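Local coordinates for protein 5,10-methylenetetrahydrofolate dehydrogenase (Bombyx mori, PDB 5ZF1) that probably oxidises 5,10-methylenetetrahydrofolate with NADP+ in silkworm one-carbon metabolism, at residues E13-L18 with T281-M286; T48-K53 with L95-V100. All blocks are in the same frame, centred on the assembly; numbering follows the deposited sequence.

Interaction 1: residues E13-L18 with T281-M286; sequences EIKKEL and TVAMLM
Ala283 presses its methyl group against Ile14 and Lys15, and Leu18 meets the same helix one turn further on. This is near-parallel helix packing between helix 7-26 and helix 277-298. It joins a helix of the N-terminal catalytic part to the long C-terminal helix that follows the strands of the NAD(P)-binding Rossmann-type part in the chain. The short axes make an angle of 17° and approach to 9.7 Å. The small side chain of Ala283 lets its CA come within 6.1 Å of Lys15 CA. Ala283 CB lies 3.9 Å from Ile14 CG2, and the aliphatic CG of Lys15 flanks it at 4.1 Å from that CB.

Ile14 faces the partner helix with both branches. With CG1 set beside the backbone N (chi1 -77°), CG2 lies anti to that N and turns to Ala283. The other branch ends at Ile14 CD1, 3.6 Å from Met284 CE. Met284 starts out pointing away from helix 7-26. Bends at chi2 (-60°) and chi3 bring its CE back, and the two side chains cross at about a right angle. Leu143 of helix 140-151 also touches Met284. Phe59 and Val60 of helix 44-60 pack on Lys15.

Leu18 uses a single branch. Leu18 CD1 lies 3.8 Å from Ala283 O, a plain packing contact. Beyond CB the Met286 chain turns off from Leu18, leaving Met286 CB 4.2 Å from Leu18 CD1.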
loop_
_atom_site.group_PDB
_atom_site.type_symbol
_atom_site.label_atom_id
_atom_site.label_comp_id
_atom_site.label_asym_id
_atom_site.label_seq_id
_atom_site.Cartn_x
_atom_site.Cartn_y
_atom_site.Cartn_z
ATOM N N GLU B 13 29.933 0.299 3.718
ATOM C CA GLU B 13 30.033 1.443 2.810
ATOM C C GLU B 13 29.017 2.515 3.169
ATOM O O GLU B 13 29.347 3.698 3.271
ATOM C CB GLU B 13 29.815 1.004 1.360
ATOM C CG GLU B 13 30.871 0.094 0.769
ATOM C CD GLU B 13 30.568 -0.259 -0.683
ATOM O OE1 GLU B 13 30.176 0.649 -1.450
ATOM O OE2 GLU B 13 30.713 -1.443 -1.052
ATOM N N ILE B 14 27.765 2.102 3.371
ATOM C CA ILE B 14 26.691 3.030 3.713
ATOM C C ILE B 14 26.967 3.724 5.047
ATOM O O ILE B 14 26.775 4.940 5.178
ATOM C CB ILE B 14 25.352 2.260 3.715
ATOM C CG1 ILE B 14 24.885 2.016 2.277
ATOM C CG2 ILE B 14 24.294 2.986 4.496
ATOM C CD1 ILE B 14 23.768 1.013 2.173
ATOM N N LYS B 15 27.411 2.966 6.056
ATOM C CA LYS B 15 27.673 3.558 7.366
ATOM C C LYS B 15 28.821 4.560 7.304
ATOM O O LYS B 15 28.795 5.573 8.008
ATOM C CB LYS B 15 27.959 2.464 8.390
ATOM C CG LYS B 15 26.691 1.788 8.916
ATOM C CD LYS B 15 26.992 0.700 9.934
ATOM C CE LYS B 15 27.636 -0.516 9.277
ATOM N NZ LYS B 15 27.650 -1.675 10.212
ATOM N N LYS B 16 29.811 4.314 6.445
ATOM C CA LYS B 16 30.892 5.285 6.276
ATOM C C LYS B 16 30.385 6.571 5.641
ATOM O O LYS B 16 30.770 7.667 6.063
ATOM C CB LYS B 16 32.017 4.684 5.438
ATOM C CG LYS B 16 32.746 3.537 6.117
ATOM C CD LYS B 16 33.949 3.099 5.291
ATOM C CE LYS B 16 34.606 1.856 5.870
ATOM N NZ LYS B 16 35.804 1.452 5.074
ATOM N N GLU B 17 29.524 6.457 4.620
ATOM C CA GLU B 17 28.938 7.649 4.016
ATOM C C GLU B 17 28.091 8.409 5.020
ATOM O O GLU B 17 28.181 9.634 5.119
ATOM C CB GLU B 17 28.095 7.271 2.795
ATOM C CG GLU B 17 28.886 6.722 1.634
ATOM C CD GLU B 17 27.995 6.116 0.565
ATOM O OE1 GLU B 17 26.761 6.323 0.617
ATOM O OE2 GLU B 17 28.536 5.434 -0.328
ATOM N N LEU B 18 27.255 7.691 5.775
ATOM C CA LEU B 18 26.406 8.342 6.762
ATOM C C LEU B 18 27.237 9.092 7.796
ATOM O O LEU B 18 26.877 10.200 8.204
ATOM C CB LEU B 18 25.526 7.300 7.448
ATOM C CG LEU B 18 24.253 6.942 6.705
ATOM C CD1 LEU B 18 23.676 5.674 7.296
ATOM C CD2 LEU B 18 23.266 8.094 6.810
ATOM N N THR B 281 19.747 -3.699 7.200
ATOM C CA THR B 281 18.597 -3.146 7.911
ATOM C C THR B 281 19.040 -2.144 8.975
ATOM O O THR B 281 18.470 -1.055 9.102
ATOM C CB THR B 281 17.783 -4.284 8.536
ATOM O OG1 THR B 281 17.295 -5.135 7.493
ATOM C CG2 THR B 281 16.622 -3.738 9.355
ATOM N N VAL B 282 20.073 -2.490 9.740
ATOM C CA VAL B 282 20.531 -1.596 10.798
ATOM C C VAL B 282 21.071 -0.295 10.207
ATOM O O VAL B 282 20.797 0.795 10.726
ATOM C CB VAL B 282 21.572 -2.312 11.678
ATOM C CG1 VAL B 282 22.268 -1.330 12.577
ATOM C CG2 VAL B 282 20.876 -3.368 12.533
ATOM N N ALA B 283 21.821 -0.390 9.100
ATOM C CA ALA B 283 22.309 0.811 8.422
ATOM C C ALA B 283 21.152 1.673 7.940
ATOM O O ALA B 283 21.208 2.903 8.022
ATOM C CB ALA B 283 23.208 0.433 7.245
ATOM N N MET B 284 20.084 1.044 7.442
ATOM C CA MET B 284 18.933 1.830 7.012
ATOM C C MET B 284 18.179 2.442 8.182
ATOM O O MET B 284 17.595 3.521 8.028
ATOM C CB MET B 284 18.002 0.966 6.161
ATOM C CG MET B 284 18.583 0.607 4.820
ATOM S SD MET B 284 18.960 2.048 3.828
ATOM C CE MET B 284 20.717 1.953 3.933
ATOM N N LEU B 285 18.150 1.777 9.352
ATOM C CA LEU B 285 17.601 2.423 10.541
ATOM C C LEU B 285 18.374 3.694 10.871
ATOM O O LEU B 285 17.790 4.689 11.315
ATOM C CB LEU B 285 17.642 1.483 11.749
ATOM C CG LEU B 285 16.646 0.324 11.813
ATOM C CD1 LEU B 285 16.974 -0.590 12.986
ATOM C CD2 LEU B 285 15.215 0.860 11.900
ATOM N N MET B 286 19.693 3.666 10.680
ATOM C CA MET B 286 20.499 4.861 10.925
ATOM C C MET B 286 20.191 5.943 9.901
ATOM O O MET B 286 20.078 7.131 10.248
ATOM C CB MET B 286 21.986 4.489 10.903
ATOM C CG MET B 286 22.375 3.518 12.007
ATOM S SD MET B 286 21.880 4.055 13.658
ATOM C CE MET B 286 20.885 2.663 14.196
#

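Interaction 2: residues T48-K53 with L95-V100; sequences TYVRNK and LVQLPV
Gln97 lays its side-chain amide against one side of helix 44-60, over Val50 and between Tyr49 and Lys53. Gln97 OE1 accepts a hydrogen bond from Lys53 NZ, 3.2 Å away. The donor sits above the carbonyl plane, 36° out of it. The C=O...N angle is 127°. Val50 CG2 packs closely on the same oxygen, also 3.2 Å from Gln97 OE1. The other end of the amide goes to Tyr49. Gln97 NE2 lies at the edge of the Tyr49 ring, near its plane, 4.0 Å from Tyr49 CD2. Ring and amide planes are 48° apart.

CG of Gln97 extends opposite the backbone N, and a bend at chi2 then swings the amide across the helix. Gln97 directly follows strand 93-96, an outermost strand of the three-stranded parallel sheet in the alpha/beta catalytic domain. Helix 44-60 follows the neighbouring strand 34-40, whose Ile39 touches both Val50 and Gln97. Tyr49 and Lys53 form the Tyr-x-x-x-Lys pattern of this family, consistent with a place at the folate pocket. A leucine in place of Gln97 would probably leave Lys53 NZ without this oxygen and its end freer to move.

Leu95 meets the aliphatic part of the lysine. The two side chains reach toward each other tip to tip, with Leu95 CD1 4.0 Å from Lys53 CD.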
loop_
_atom_site.group_PDB
_atom_site.type_symbol
_atom_site.label_atom_id
_atom_site.label_comp_id
_atom_site.label_asym_id
_atom_site.label_seq_id
_atom_site.Cartn_x
_atom_site.Cartn_y
_atom_site.Cartn_z
ATOM N N THR B 48 20.597 -8.737 21.528
ATOM C CA THR B 48 21.611 -8.719 20.479
ATOM C C THR B 48 21.239 -7.731 19.380
ATOM O O THR B 48 22.087 -6.964 18.907
ATOM C CB THR B 48 21.788 -10.122 19.895
ATOM O OG1 THR B 48 22.186 -11.026 20.931
ATOM C CG2 THR B 48 22.844 -10.125 18.797
ATOM N N TYR B 49 19.968 -7.727 18.975
ATOM C CA TYR B 49 19.534 -6.842 17.899
ATOM C C TYR B 49 19.650 -5.377 18.304
ATOM O O TYR B 49 20.061 -4.535 17.498
ATOM C CB TYR B 49 18.099 -7.185 17.494
ATOM C CG TYR B 49 17.972 -8.515 16.770
ATOM C CD1 TYR B 49 19.100 -9.191 16.315
ATOM C CD2 TYR B 49 16.728 -9.100 16.557
ATOM C CE1 TYR B 49 18.995 -10.405 15.657
ATOM C CE2 TYR B 49 16.613 -10.317 15.900
ATOM C CZ TYR B 49 17.751 -10.964 15.452
ATOM O OH TYR B 49 17.648 -12.173 14.800
ATOM N N VAL B 50 19.303 -5.052 19.550
ATOM C CA VAL B 50 19.391 -3.663 19.990
ATOM C C VAL B 50 20.847 -3.234 20.155
ATOM O O VAL B 50 21.209 -2.094 19.831
ATOM C CB VAL B 50 18.569 -3.461 21.276
ATOM C CG1 VAL B 50 19.095 -2.282 22.087
ATOM C CG2 VAL B 50 17.123 -3.236 20.914
ATOM N N ARG B 51 21.713 -4.140 20.623
ATOM C CA ARG B 51 23.123 -3.791 20.735
ATOM C C ARG B 51 23.719 -3.487 19.362
ATOM O O ARG B 51 24.537 -2.572 19.220
ATOM C CB ARG B 51 23.890 -4.916 21.420
ATOM C CG ARG B 51 25.398 -4.686 21.458
ATOM C CD ARG B 51 26.149 -5.816 22.156
ATOM N NE ARG B 51 25.247 -6.745 22.828
ATOM C CZ ARG B 51 25.048 -8.000 22.438
ATOM N NH1 ARG B 51 25.693 -8.475 21.381
ATOM N NH2 ARG B 51 24.210 -8.778 23.106
ATOM N N ASN B 52 23.299 -4.223 18.325
ATOM C CA ASN B 52 23.774 -3.944 16.969
ATOM C C ASN B 52 23.348 -2.557 16.504
ATOM O O ASN B 52 24.132 -1.846 15.862
ATOM C CB ASN B 52 23.257 -5.007 15.997
ATOM C CG ASN B 52 23.734 -6.398 16.346
ATOM O OD1 ASN B 52 24.592 -6.580 17.205
ATOM N ND2 ASN B 52 23.171 -7.395 15.673
ATOM N N LYS B 53 22.104 -2.162 16.798
ATOM C CA LYS B 53 21.654 -0.821 16.431
ATOM C C LYS B 53 22.464 0.238 17.166
ATOM O O LYS B 53 22.850 1.254 16.575
ATOM C CB LYS B 53 20.158 -0.664 16.713
ATOM C CG LYS B 53 19.279 -1.691 15.979
ATOM C CD LYS B 53 17.827 -1.696 16.480
ATOM C CE LYS B 53 17.054 -2.877 15.901
ATOM N NZ LYS B 53 15.567 -2.748 16.056
ATOM N N LEU B 95 12.228 3.836 18.573
ATOM C CA LEU B 95 12.035 2.470 18.109
ATOM C C LEU B 95 11.516 1.623 19.259
ATOM O O LEU B 95 11.946 1.789 20.402
ATOM C CB LEU B 95 13.337 1.840 17.608
ATOM C CG LEU B 95 13.991 2.173 16.275
ATOM C CD1 LEU B 95 15.205 1.261 16.088
ATOM C CD2 LEU B 95 13.014 2.019 15.112
ATOM N N VAL B 96 10.608 0.706 18.954
ATOM C CA VAL B 96 10.216 -0.344 19.890
ATOM C C VAL B 96 10.684 -1.669 19.308
ATOM O O VAL B 96 10.310 -2.032 18.186
ATOM C CB VAL B 96 8.700 -0.336 20.151
ATOM C CG1 VAL B 96 8.321 -1.440 21.134
ATOM C CG2 VAL B 96 8.283 1.014 20.701
ATOM N N GLN B 97 11.530 -2.381 20.051
ATOM C CA GLN B 97 12.012 -3.679 19.590
ATOM C C GLN B 97 10.841 -4.650 19.468
ATOM O O GLN B 97 10.031 -4.786 20.394
ATOM C CB GLN B 97 13.066 -4.229 20.550
ATOM C CG GLN B 97 13.658 -5.575 20.150
ATOM C CD GLN B 97 14.419 -5.507 18.842
ATOM O OE1 GLN B 97 15.260 -4.632 18.649
ATOM N NE2 GLN B 97 14.139 -6.441 17.942
ATOM N N LEU B 98 10.781 -5.360 18.336
ATOM C CA LEU B 98 9.538 -5.989 17.900
ATOM C C LEU B 98 9.371 -7.465 18.260
ATOM O O LEU B 98 8.907 -8.254 17.426
ATOM C CB LEU B 98 9.381 -5.823 16.388
ATOM C CG LEU B 98 7.914 -5.784 15.980
ATOM C CD1 LEU B 98 7.194 -4.801 16.888
ATOM C CD2 LEU B 98 7.758 -5.413 14.520
ATOM N N PRO B 99 9.760 -7.892 19.450
ATOM C CA PRO B 99 8.984 -8.943 20.115
ATOM C C PRO B 99 8.381 -8.419 21.408
ATOM O O PRO B 99 9.019 -8.447 22.466
ATOM C CB PRO B 99 10.015 -10.056 20.357
ATOM C CG PRO B 99 11.356 -9.471 19.937
ATOM C CD PRO B 99 11.173 -7.994 19.834
ATOM N N VAL B 100 7.155 -7.917 21.321
ATOM C CA VAL B 100 6.445 -7.339 22.460
ATOM C C VAL B 100 5.426 -8.366 22.951
ATOM O O VAL B 100 4.842 -9.089 22.128
ATOM C CB VAL B 100 5.802 -5.997 22.064
ATOM C CG1 VAL B 100 4.603 -5.669 22.919
ATOM C CG2 VAL B 100 6.829 -4.876 22.147
#

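How the interactions relate
Interaction 2 is nested along the chain inside the loop closed by interaction 1. Their centres are 16 Å apart, yet the two touch directly. Segment 281-286 has helix 7-26 on one flank and helix 44-60 on another. Met286 CE comes within 3.4 Å of Lys53 O, and Val282 CG1 is 3.8 Å from Asn52 O. Leu285 CD1 packs 3.7 Å from Lys53 CE, so the last helix borders the same lysine that bonds to Gln97. Lys53 and Tyr49 of interaction 2 probably line the folate site, as in relatives that share the Tyr-x-x-x-Lys pattern. Interaction 1 is structural packing between helices, joined to interaction 2 through helix 44-60.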